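PDB 1ZEJ: 3-hydroxyacyl-CoA dehydrogenase, which probably binds NAD(+) and oxidises a hydroxyl group of its substrate, as a homodimeric member of the 3-hydroxyacyl-CoA dehydrogenase family. Local coordinates for residues R124-H129 against S150-F155; F155-L160 against V167-G172; V260-G265 against P273-E278. One frame throughout, in Å; residues are numbered along the deposited sequence.

Contact 1: R124-H129 against S150-F155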
ATOM      1  N   ARG A 124     -10.037  -4.227  31.668  1.00 29.14           N
ATOM      2  CA  ARG A 124      -8.615  -4.556  31.495  1.00 29.19           C
ATOM      3  C   ARG A 124      -8.389  -5.582  30.389  1.00 28.57           C
ATOM      4  O   ARG A 124      -7.358  -6.224  30.328  1.00 28.87           O
ATOM      5  CB  ARG A 124      -7.974  -4.975  32.833  1.00 29.41           C
ATOM      6  CG  ARG A 124      -8.715  -6.055  33.569  1.00 30.82           C
ATOM      7  CD  ARG A 124      -8.813  -7.408  32.847  1.00 32.40           C
ATOM      8  NE  ARG A 124      -9.505  -8.311  33.741  1.00 33.42           N
ATOM      9  CZ  ARG A 124      -8.916  -9.146  34.592  1.00 33.65           C
ATOM     10  NH1 ARG A 124      -7.622  -9.352  34.562  1.00 34.59           N
ATOM     11  NH2 ARG A 124      -9.647  -9.832  35.429  1.00 36.55           N
ATOM     12  N   PHE A 125      -9.345  -5.670  29.463  1.00 27.63           N
ATOM     13  CA  PHE A 125      -9.258  -6.538  28.304  1.00 27.19           C
ATOM     14  C   PHE A 125      -9.090  -5.657  27.066  1.00 28.06           C
ATOM     15  O   PHE A 125      -9.747  -4.593  26.925  1.00 26.85           O
ATOM     16  CB  PHE A 125     -10.552  -7.344  28.095  1.00 26.98           C
ATOM     17  CG  PHE A 125     -10.577  -8.090  26.778  1.00 26.58           C
ATOM     18  CD1 PHE A 125      -9.731  -9.147  26.569  1.00 26.76           C
ATOM     19  CD2 PHE A 125     -11.413  -7.685  25.739  1.00 29.66           C
ATOM     20  CE1 PHE A 125      -9.689  -9.810  25.346  1.00 27.46           C
ATOM     21  CE2 PHE A 125     -11.408  -8.341  24.525  1.00 28.88           C
ATOM     22  CZ  PHE A 125     -10.535  -9.444  24.334  1.00 29.66           C
ATOM     23  N   LEU A 126      -8.232  -6.112  26.173  1.00 26.84           N
ATOM     24  CA  LEU A 126      -8.104  -5.472  24.880  1.00 28.44           C
ATOM     25  C   LEU A 126      -7.532  -6.442  23.866  1.00 28.70           C
ATOM     26  O   LEU A 126      -7.066  -7.539  24.219  1.00 28.72           O
ATOM     27  CB  LEU A 126      -7.293  -4.198  25.046  1.00 27.95           C
ATOM     28  CG  LEU A 126      -5.780  -4.024  25.071  1.00 33.13           C
ATOM     29  CD1 LEU A 126      -5.357  -2.777  25.851  1.00 30.98           C
ATOM     30  CD2 LEU A 126      -4.947  -5.205  25.341  1.00 36.42           C
ATOM     31  N   GLY A 127      -7.555  -6.042  22.616  1.00 29.04           N
ATOM     32  CA  GLY A 127      -7.020  -6.867  21.535  1.00 29.77           C
ATOM     33  C   GLY A 127      -5.591  -6.409  21.334  1.00 30.98           C
ATOM     34  O   GLY A 127      -5.295  -5.209  21.400  1.00 27.83           O
ATOM     35  N   VAL A 128      -4.694  -7.360  21.084  1.00 31.85           N
ATOM     36  CA  VAL A 128      -3.310  -7.011  20.641  1.00 33.53           C
ATOM     37  C   VAL A 128      -3.020  -7.866  19.421  1.00 34.44           C
ATOM     38  O   VAL A 128      -2.827  -9.107  19.566  1.00 38.21           O
ATOM     39  CB  VAL A 128      -2.229  -7.208  21.737  1.00 33.74           C
ATOM     40  CG1 VAL A 128      -0.859  -6.990  21.226  1.00 36.86           C
ATOM     41  CG2 VAL A 128      -2.441  -6.311  22.893  1.00 35.62           C
ATOM     42  N   HIS A 129      -2.982  -7.213  18.256  1.00 31.41           N
ATOM     43  CA  HIS A 129      -2.870  -7.792  16.943  1.00 31.03           C
ATOM     44  C   HIS A 129      -1.416  -7.728  16.454  1.00 30.05           C
ATOM     45  O   HIS A 129      -0.878  -6.668  16.138  1.00 27.90           O
ATOM     46  CB  HIS A 129      -3.834  -7.036  16.023  1.00 32.03           C
ATOM     47  CG  HIS A 129      -3.821  -7.474  14.603  1.00 32.30           C
ATOM     48  ND1 HIS A 129      -4.091  -6.601  13.567  1.00 31.35           N
ATOM     49  CD2 HIS A 129      -3.606  -8.691  14.032  1.00 33.12           C
ATOM     50  CE1 HIS A 129      -4.004  -7.256  12.419  1.00 35.51           C
ATOM     51  NE2 HIS A 129      -3.702  -8.522  12.677  1.00 32.71           N
ATOM     52  N   SER A 150      -8.205   3.479  30.012  1.00 30.49           N
ATOM     53  CA  SER A 150      -6.993   4.122  29.510  1.00 32.17           C
ATOM     54  C   SER A 150      -5.699   3.588  30.124  1.00 32.18           C
ATOM     55  O   SER A 150      -4.660   3.547  29.458  1.00 33.34           O
ATOM     56  CB  SER A 150      -7.016   5.618  29.849  0.50 32.75           C
ATOM     57  OG  SER A 150      -5.729   6.176  29.637  0.50 33.99           O
ATOM     58  N   LYS A 151      -5.777   3.251  31.392  1.00 32.11           N
ATOM     59  CA  LYS A 151      -4.644   2.699  32.143  1.00 33.97           C
ATOM     60  C   LYS A 151      -4.156   1.391  31.555  1.00 32.46           C
ATOM     61  O   LYS A 151      -2.935   1.167  31.491  1.00 32.44           O
ATOM     62  CB  LYS A 151      -5.046   2.499  33.607  1.00 33.49           C
ATOM     63  CG  LYS A 151      -4.303   1.458  34.375  1.00 38.77           C
ATOM     64  N   THR A 152      -5.105   0.548  31.146  1.00 31.40           N
ATOM     65  CA  THR A 152      -4.782  -0.731  30.525  1.00 31.03           C
ATOM     66  C   THR A 152      -4.117  -0.515  29.168  1.00 29.77           C
ATOM     67  O   THR A 152      -3.113  -1.147  28.863  1.00 29.41           O
ATOM     68  CB  THR A 152      -6.014  -1.620  30.359  1.00 30.52           C
ATOM     69  OG1 THR A 152      -6.598  -1.830  31.639  1.00 32.56           O
ATOM     70  CG2 THR A 152      -5.632  -2.974  29.742  1.00 31.24           C
ATOM     71  N   VAL A 153      -4.656   0.397  28.368  1.00 28.86           N
ATOM     72  CA  VAL A 153      -4.014   0.730  27.129  1.00 29.43           C
ATOM     73  C   VAL A 153      -2.594   1.237  27.308  1.00 29.60           C
ATOM     74  O   VAL A 153      -1.683   0.780  26.611  1.00 30.01           O
ATOM     75  CB  VAL A 153      -4.820   1.769  26.317  1.00 29.44           C
ATOM     76  CG1 VAL A 153      -4.141   2.000  24.988  1.00 30.01           C
ATOM     77  CG2 VAL A 153      -6.244   1.284  26.136  1.00 32.39           C
ATOM     78  N   ALA A 154      -2.398   2.218  28.188  1.00 30.47           N
ATOM     79  CA  ALA A 154      -1.072   2.822  28.333  1.00 30.62           C
ATOM     80  C   ALA A 154      -0.019   1.819  28.851  1.00 30.97           C
ATOM     81  O   ALA A 154       1.139   1.844  28.432  1.00 32.94           O
ATOM     82  CB  ALA A 154      -1.156   4.027  29.263  1.00 31.61           C
ATOM     83  N   PHE A 155      -0.425   0.956  29.760  1.00 31.81           N
ATOM     84  CA  PHE A 155       0.413  -0.110  30.253  1.00 32.46           C
ATOM     85  C   PHE A 155       0.861  -1.051  29.118  1.00 31.67           C
ATOM     86  O   PHE A 155       2.051  -1.280  28.926  1.00 32.39           O
ATOM     87  CB  PHE A 155      -0.328  -0.910  31.299  1.00 34.22           C
ATOM     88  CG  PHE A 155       0.513  -1.964  31.942  1.00 35.02           C
ATOM     89  CD1 PHE A 155       1.319  -1.661  33.031  1.00 41.85           C
ATOM     90  CD2 PHE A 155       0.522  -3.239  31.481  1.00 37.85           C
ATOM     91  CE1 PHE A 155       2.115  -2.675  33.658  1.00 40.01           C
ATOM     92  CE2 PHE A 155       1.316  -4.239  32.107  1.00 39.63           C
ATOM     93  CZ  PHE A 155       2.093  -3.941  33.172  1.00 38.27           C
TER
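Thr152 meets Arg124 with both of its branches: a chi1 of -58° sets CG2 anti to the backbone N and OG1 beside that N, and both atoms rest on Arg124. OG1 lies 3.4 Å from Arg124 CA and 3.6 Å from Arg124 CB, while CG2 lies 3.7 Å from Arg124 O. The hydroxyl is hydrogen-bonded to Asp149 and weakly to Ser123 O; across the contact it makes van der Waals contact with Arg124 and no hydrogen bond. Helix 150-162, here at its first turn, lies on the start of strand 125-130, in the Rossmann-type NAD-binding domain; the strand leads on to His129, predicted to be important for catalysis. Leu126 points at the helix, and its side chain and that of Thr152 run past each other in opposing senses, Leu126 CD1 3.9 Å from Thr152 CG2. The same methyl rests 4.0 Å from Val153 CA and 4.2 Å from Val153 CG2, so one branch of the leucine spans two successive helix residues. With chi1 at 52° and a second bend at chi2, the Arg124 chain turns away from the helix, and its guanidinium group is hydrogen-bonded to Ala101 O, Thr99 O and Ser121 OG.

Contact 2: F155-L160 against V167-G172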
ATOM      1  N   PHE A 155      -0.425   0.956  29.760  1.00 31.81           N
ATOM      2  CA  PHE A 155       0.413  -0.110  30.253  1.00 32.46           C
ATOM      3  C   PHE A 155       0.861  -1.051  29.118  1.00 31.67           C
ATOM      4  O   PHE A 155       2.051  -1.280  28.926  1.00 32.39           O
ATOM      5  CB  PHE A 155      -0.328  -0.910  31.299  1.00 34.22           C
ATOM      6  CG  PHE A 155       0.513  -1.964  31.942  1.00 35.02           C
ATOM      7  CD1 PHE A 155       1.319  -1.661  33.031  1.00 41.85           C
ATOM      8  CD2 PHE A 155       0.522  -3.239  31.481  1.00 37.85           C
ATOM      9  CE1 PHE A 155       2.115  -2.675  33.658  1.00 40.01           C
ATOM     10  CE2 PHE A 155       1.316  -4.239  32.107  1.00 39.63           C
ATOM     11  CZ  PHE A 155       2.093  -3.941  33.172  1.00 38.27           C
ATOM     12  N   VAL A 156      -0.088  -1.529  28.343  1.00 30.06           N
ATOM     13  CA  VAL A 156       0.215  -2.448  27.224  1.00 29.76           C
ATOM     14  C   VAL A 156       0.991  -1.753  26.115  1.00 29.82           C
ATOM     15  O   VAL A 156       1.964  -2.298  25.614  1.00 29.17           O
ATOM     16  CB  VAL A 156      -1.032  -3.122  26.701  1.00 29.37           C
ATOM     17  CG1 VAL A 156      -0.690  -4.052  25.531  1.00 30.37           C
ATOM     18  CG2 VAL A 156      -1.673  -3.911  27.800  1.00 28.51           C
ATOM     19  N   GLU A 157       0.635  -0.505  25.805  1.00 30.59           N
ATOM     20  CA  GLU A 157       1.382   0.279  24.834  1.00 30.63           C
ATOM     21  C   GLU A 157       2.839   0.454  25.241  1.00 30.08           C
ATOM     22  O   GLU A 157       3.729   0.284  24.420  1.00 30.30           O
ATOM     23  CB  GLU A 157       0.721   1.653  24.598  1.00 29.63           C
ATOM     24  CG  GLU A 157       1.384   2.417  23.516  1.00 31.83           C
ATOM     25  CD  GLU A 157       0.706   3.734  23.170  1.00 34.72           C
ATOM     26  OE1 GLU A 157      -0.135   4.228  23.972  1.00 40.40           O
ATOM     27  OE2 GLU A 157       1.069   4.265  22.108  1.00 37.16           O
ATOM     28  N   GLY A 158       3.071   0.802  26.509  1.00 30.44           N
ATOM     29  CA  GLY A 158       4.421   0.973  27.048  1.00 30.87           C
ATOM     30  C   GLY A 158       5.214  -0.336  26.990  1.00 30.14           C
ATOM     31  O   GLY A 158       6.342  -0.357  26.524  1.00 30.60           O
ATOM     32  N   PHE A 159       4.603  -1.425  27.433  1.00 29.84           N
ATOM     33  CA  PHE A 159       5.210  -2.756  27.335  1.00 28.94           C
ATOM     34  C   PHE A 159       5.651  -3.052  25.903  1.00 28.16           C
ATOM     35  O   PHE A 159       6.785  -3.448  25.634  1.00 27.81           O
ATOM     36  CB  PHE A 159       4.201  -3.809  27.792  1.00 29.43           C
ATOM     37  CG  PHE A 159       4.641  -5.227  27.537  1.00 29.39           C
ATOM     38  CD1 PHE A 159       5.583  -5.838  28.350  1.00 33.69           C
ATOM     39  CD2 PHE A 159       4.133  -5.943  26.485  1.00 32.34           C
ATOM     40  CE1 PHE A 159       5.998  -7.153  28.097  1.00 34.11           C
ATOM     41  CE2 PHE A 159       4.542  -7.253  26.242  1.00 32.12           C
ATOM     42  CZ  PHE A 159       5.455  -7.846  27.045  1.00 32.55           C
ATOM     43  N   LEU A 160       4.739  -2.878  24.959  1.00 28.35           N
ATOM     44  CA  LEU A 160       5.062  -3.197  23.569  1.00 28.39           C
ATOM     45  C   LEU A 160       6.129  -2.258  23.000  1.00 28.96           C
ATOM     46  O   LEU A 160       7.019  -2.701  22.292  1.00 29.07           O
ATOM     47  CB  LEU A 160       3.807  -3.150  22.712  1.00 28.25           C
ATOM     48  CG  LEU A 160       2.779  -4.229  22.987  1.00 27.41           C
ATOM     49  CD1 LEU A 160       1.510  -3.941  22.232  1.00 29.34           C
ATOM     50  CD2 LEU A 160       3.339  -5.521  22.559  1.00 31.69           C
ATOM     51  N   VAL A 167       3.799   0.736  17.803  1.00 27.39           N
ATOM     52  CA  VAL A 167       2.449   0.469  18.297  1.00 27.29           C
ATOM     53  C   VAL A 167       1.461   1.488  17.749  1.00 28.16           C
ATOM     54  O   VAL A 167       1.719   2.689  17.781  1.00 28.48           O
ATOM     55  CB  VAL A 167       2.368   0.498  19.850  1.00 27.81           C
ATOM     56  CG1 VAL A 167       0.910   0.334  20.312  1.00 29.79           C
ATOM     57  CG2 VAL A 167       3.216  -0.542  20.441  1.00 30.11           C
ATOM     58  N   VAL A 168       0.328   0.998  17.249  1.00 27.20           N
ATOM     59  CA  VAL A 168      -0.794   1.834  16.877  1.00 27.45           C
ATOM     60  C   VAL A 168      -2.028   1.357  17.662  1.00 27.45           C
ATOM     61  O   VAL A 168      -2.331   0.159  17.672  1.00 25.37           O
ATOM     62  CB  VAL A 168      -1.096   1.765  15.345  1.00 27.13           C
ATOM     63  CG1 VAL A 168      -2.325   2.570  14.998  1.00 28.52           C
ATOM     64  CG2 VAL A 168       0.070   2.299  14.533  1.00 28.52           C
ATOM     65  N   VAL A 169      -2.707   2.305  18.325  1.00 26.82           N
ATOM     66  CA  VAL A 169      -3.913   2.010  19.103  1.00 27.77           C
ATOM     67  C   VAL A 169      -5.126   2.341  18.266  1.00 28.61           C
ATOM     68  O   VAL A 169      -5.182   3.443  17.729  1.00 28.59           O
ATOM     69  CB  VAL A 169      -3.945   2.840  20.412  1.00 28.55           C
ATOM     70  CG1 VAL A 169      -5.173   2.452  21.227  1.00 30.95           C
ATOM     71  CG2 VAL A 169      -2.692   2.621  21.246  1.00 29.43           C
ATOM     72  N   CYS A 170      -6.067   1.399  18.168  1.00 28.51           N
ATOM     73  CA  CYS A 170      -7.205   1.439  17.244  1.00 31.27           C
ATOM     74  C   CYS A 170      -8.432   1.249  18.115  1.00 30.45           C
ATOM     75  O   CYS A 170      -8.340   0.513  19.066  1.00 31.36           O
ATOM     76  CB  CYS A 170      -7.229   0.197  16.274  1.00 29.56           C
ATOM     77  SG  CYS A 170      -5.865  -0.209  15.492  1.00 36.81           S
ATOM     78  N   LYS A 171      -9.555   1.852  17.745  1.00 30.37           N
ATOM     79  CA  LYS A 171     -10.835   1.620  18.413  1.00 30.19           C
ATOM     80  C   LYS A 171     -11.659   0.609  17.638  1.00 27.59           C
ATOM     81  O   LYS A 171     -11.953   0.798  16.457  1.00 28.31           O
ATOM     82  CB  LYS A 171     -11.625   2.927  18.609  1.00 32.00           C
ATOM     83  CG  LYS A 171     -11.070   3.850  19.690  1.00 33.70           C
ATOM     84  CD  LYS A 171     -12.174   4.804  20.248  1.00 35.83           C
ATOM     85  CE  LYS A 171     -11.587   5.886  21.207  1.00 38.54           C
ATOM     86  NZ  LYS A 171     -10.634   6.808  20.523  1.00 35.81           N
ATOM     87  N   GLY A 172     -12.020  -0.476  18.305  1.00 26.43           N
ATOM     88  CA  GLY A 172     -12.965  -1.457  17.809  1.00 27.13           C
ATOM     89  C   GLY A 172     -12.495  -2.373  16.702  1.00 26.80           C
ATOM     90  O   GLY A 172     -12.779  -3.581  16.757  1.00 27.92           O
TER
HETATM   91  O   HOH W   1       0.610   4.967  19.526  1.00 51.66           O
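In the beta-alpha-beta unit of strand 139-144, helix 150-162 and strand 166-171, the helix packs on the last strand chiefly through Leu160 and Glu157 against Val167. CB of Leu160 sits 3.5 Å from Val167 CG2, and the other methyl, Val167 CG1, lies 3.9 Å from Glu157 CG, so the two branches of the valine are divided between helix residues one turn apart. Glu157 is fully extended, with CG anti to the backbone N (chi1 -174°) and chi2 at 176°, which carries its carboxylate out to Val169. The glutamate crosses that valine at about a right angle, CD standing 4.1 Å from Val169 CG2. The short segments run nearly antiparallel, at 159° with axes 9.3 Å apart, as helix and following strand do in this crossover. One water bridges them, donating to Glu157 OE2 at 2.7 Å and to Val167 O at 3.1 Å. OE2 also forms a salt bridge with Arg161, so water and guanidinium share this oxygen at the partly exposed margin of the interface. Val167 O in addition accepts a hydrogen bond from Arg202 of the second subunit, which ties this end of the strand to that subunit.

Contact 3: V260-G265 against P273-E278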
ATOM      1  N   VAL A 260      -1.439  23.434   1.822  1.00 35.12           N
ATOM      2  CA  VAL A 260      -1.619  22.622   0.621  1.00 34.60           C
ATOM      3  C   VAL A 260      -0.540  21.535   0.415  1.00 34.36           C
ATOM      4  O   VAL A 260      -0.626  20.760  -0.531  1.00 34.14           O
ATOM      5  CB  VAL A 260      -1.736  23.503  -0.658  1.00 34.56           C
ATOM      6  CG1 VAL A 260      -3.015  24.354  -0.606  1.00 35.54           C
ATOM      7  CG2 VAL A 260      -0.487  24.392  -0.863  1.00 34.35           C
ATOM      8  N   GLY A 261       0.455  21.481   1.307  1.00 34.18           N
ATOM      9  CA  GLY A 261       1.464  20.432   1.303  1.00 33.41           C
ATOM     10  C   GLY A 261       2.891  20.921   1.355  1.00 32.51           C
ATOM     11  O   GLY A 261       3.183  22.023   1.828  1.00 32.46           O
ATOM     12  N   VAL A 262       3.791  20.082   0.857  1.00 32.82           N
ATOM     13  CA  VAL A 262       5.240  20.352   0.851  1.00 33.08           C
ATOM     14  C   VAL A 262       5.568  21.717   0.237  1.00 33.64           C
ATOM     15  O   VAL A 262       6.435  22.443   0.740  1.00 32.49           O
ATOM     16  CB  VAL A 262       6.008  19.222   0.088  1.00 32.88           C
ATOM     17  CG1 VAL A 262       7.459  19.557  -0.093  1.00 33.17           C
ATOM     18  CG2 VAL A 262       5.876  17.897   0.830  1.00 33.95           C
ATOM     19  N   LYS A 263       4.859  22.076  -0.831  1.00 34.17           N
ATOM     20  CA  LYS A 263       5.093  23.365  -1.514  1.00 35.91           C
ATOM     21  C   LYS A 263       4.827  24.575  -0.608  1.00 35.64           C
ATOM     22  O   LYS A 263       5.487  25.622  -0.728  1.00 36.13           O
ATOM     23  CB  LYS A 263       4.272  23.449  -2.814  1.00 36.24           C
ATOM     24  CG  LYS A 263       2.820  23.944  -2.652  1.00 39.01           C
ATOM     25  CD  LYS A 263       1.971  23.691  -3.923  1.00 38.61           C
ATOM     26  CE  LYS A 263       1.170  22.414  -3.818  1.00 40.69           C
ATOM     27  NZ  LYS A 263       0.219  22.217  -4.963  1.00 42.52           N
ATOM     28  N   ALA A 264       3.885  24.431   0.325  1.00 35.47           N
ATOM     29  CA  ALA A 264       3.589  25.488   1.292  1.00 34.91           C
ATOM     30  C   ALA A 264       4.302  25.265   2.624  1.00 34.46           C
ATOM     31  O   ALA A 264       4.154  26.041   3.552  1.00 34.70           O
ATOM     32  CB  ALA A 264       2.096  25.581   1.509  1.00 35.21           C
ATOM     33  N   GLY A 265       5.092  24.202   2.711  1.00 33.90           N
ATOM     34  CA  GLY A 265       5.816  23.897   3.916  1.00 33.41           C
ATOM     35  C   GLY A 265       4.930  23.264   4.962  1.00 32.72           C
ATOM     36  O   GLY A 265       5.385  23.025   6.077  1.00 31.94           O
ATOM     37  N   PRO A 273      13.026  22.989   3.568  1.00 38.08           N
ATOM     38  CA  PRO A 273      13.263  23.334   2.167  1.00 37.63           C
ATOM     39  C   PRO A 273      13.752  22.190   1.261  1.00 37.17           C
ATOM     40  O   PRO A 273      13.523  22.242   0.064  1.00 37.77           O
ATOM     41  CB  PRO A 273      14.320  24.448   2.254  1.00 37.90           C
ATOM     42  CG  PRO A 273      15.006  24.209   3.535  1.00 38.28           C
ATOM     43  CD  PRO A 273      13.956  23.697   4.467  1.00 38.83           C
ATOM     44  N   LYS A 274      14.373  21.155   1.822  1.00 36.49           N
ATOM     45  CA  LYS A 274      14.968  20.090   1.014  1.00 36.14           C
ATOM     46  C   LYS A 274      14.039  18.874   0.846  1.00 35.10           C
ATOM     47  O   LYS A 274      14.483  17.830   0.425  1.00 34.78           O
ATOM     48  CB  LYS A 274      16.274  19.626   1.656  1.00 36.18           C
ATOM     49  N   ALA A 275      12.768  19.016   1.191  1.00 34.55           N
ATOM     50  CA  ALA A 275      11.840  17.878   1.221  1.00 34.16           C
ATOM     51  C   ALA A 275      11.764  17.119  -0.103  1.00 33.92           C
ATOM     52  O   ALA A 275      11.831  15.892  -0.123  1.00 33.39           O
ATOM     53  CB  ALA A 275      10.468  18.360   1.623  1.00 34.36           C
ATOM     54  N   TYR A 276      11.626  17.842  -1.217  1.00 34.47           N
ATOM     55  CA  TYR A 276      11.506  17.195  -2.529  1.00 34.80           C
ATOM     56  C   TYR A 276      12.794  16.433  -2.858  1.00 34.26           C
ATOM     57  O   TYR A 276      12.765  15.288  -3.306  1.00 34.14           O
ATOM     58  CB  TYR A 276      11.233  18.221  -3.641  1.00 36.59           C
ATOM     59  CG  TYR A 276       9.872  18.873  -3.580  1.00 38.01           C
ATOM     60  CD1 TYR A 276       8.695  18.107  -3.661  1.00 40.19           C
ATOM     61  CD2 TYR A 276       9.756  20.257  -3.490  1.00 38.83           C
ATOM     62  CE1 TYR A 276       7.446  18.720  -3.613  1.00 39.81           C
ATOM     63  CE2 TYR A 276       8.523  20.868  -3.438  1.00 39.70           C
ATOM     64  CZ  TYR A 276       7.383  20.105  -3.504  1.00 40.01           C
ATOM     65  OH  TYR A 276       6.180  20.750  -3.452  1.00 41.51           O
ATOM     66  N   GLU A 277      13.927  17.074  -2.622  1.00 32.79           N
ATOM     67  CA  GLU A 277      15.212  16.453  -2.897  1.00 32.32           C
ATOM     68  C   GLU A 277      15.399  15.196  -2.045  1.00 31.23           C
ATOM     69  O   GLU A 277      15.849  14.167  -2.553  1.00 28.93           O
ATOM     70  CB  GLU A 277      16.346  17.451  -2.622  1.00 32.89           C
ATOM     71  CG  GLU A 277      16.315  18.648  -3.546  1.00 34.48           C
ATOM     72  N   GLU A 278      15.060  15.283  -0.751  1.00 30.52           N
ATOM     73  CA  GLU A 278      15.152  14.122   0.139  1.00 31.02           C
ATOM     74  C   GLU A 278      14.206  12.984  -0.255  1.00 29.34           C
ATOM     75  O   GLU A 278      14.586  11.819  -0.186  1.00 28.65           O
ATOM     76  CB  GLU A 278      14.953  14.515   1.607  1.00 30.83           C
ATOM     77  CG  GLU A 278      16.142  15.330   2.073  1.00 34.80           C
ATOM     78  CD  GLU A 278      16.013  15.944   3.448  1.00 34.31           C
ATOM     79  OE1 GLU A 278      15.177  15.477   4.242  1.00 41.03           O
ATOM     80  OE2 GLU A 278      16.798  16.880   3.733  1.00 37.27           O
TER
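The amino group of Lys263 forms a salt bridge with Asp227 of helix 226-240, while the base of the same side chain touches Tyr276: Lys263 CB is 3.4 Å from Tyr276 OH. Chi1 of Lys263 is 85°, which holds CG over the backbone, flanked by N and C, and a further bend at chi3 takes the chain away from the tyrosine towards its acid. The phenol oxygen also comes within 3.2 Å of Lys263 N, but the angle is poor and no hydrogen bond forms between them. The interface rests instead on Val262, whose CG1, anti to the backbone N, lies over one face of the Tyr276 ring in a CH-pi contact, 3.6 Å from the centroid and 19° off the normal. The methyl is displaced towards the phenol end, its nearest ring atom being Tyr276 CZ at 3.5 Å. It also meets Ala275 CB at 3.7 Å, so this single methyl joins two consecutive residues at the start of helix 275-290. Val262 and Tyr276 both touch Tyr223 of helix 197-224 as well. The loop that packs in this way on the first turn of helix 275-290 belongs to the C-terminal domain, and it consists of a classic beta bulge at Val260 and Gly261 followed directly by the 3-10 turn 262-264.

Overall arrangement
Contacts 1 and 2 share helix 150-162 and lie in the NAD-binding domain, their centres 6 Å apart. They use successive parts of that helix against different strands of one sheet, and they touch where Val153 packs on Val169 and Val128 on Val156 and Leu160. Contact 1 is buried and depends on van der Waals packing, whereas contact 2 is partly exposed and adds a water bridge to its aliphatic core. Contact 3 is remote, about 22 Å from contact 2 and 29 Å from contact 1 at the nearest atoms. It is partly buried, with Lys263 and Tyr276 exposed, and joins loop to helix without strands, relying on an aromatic face.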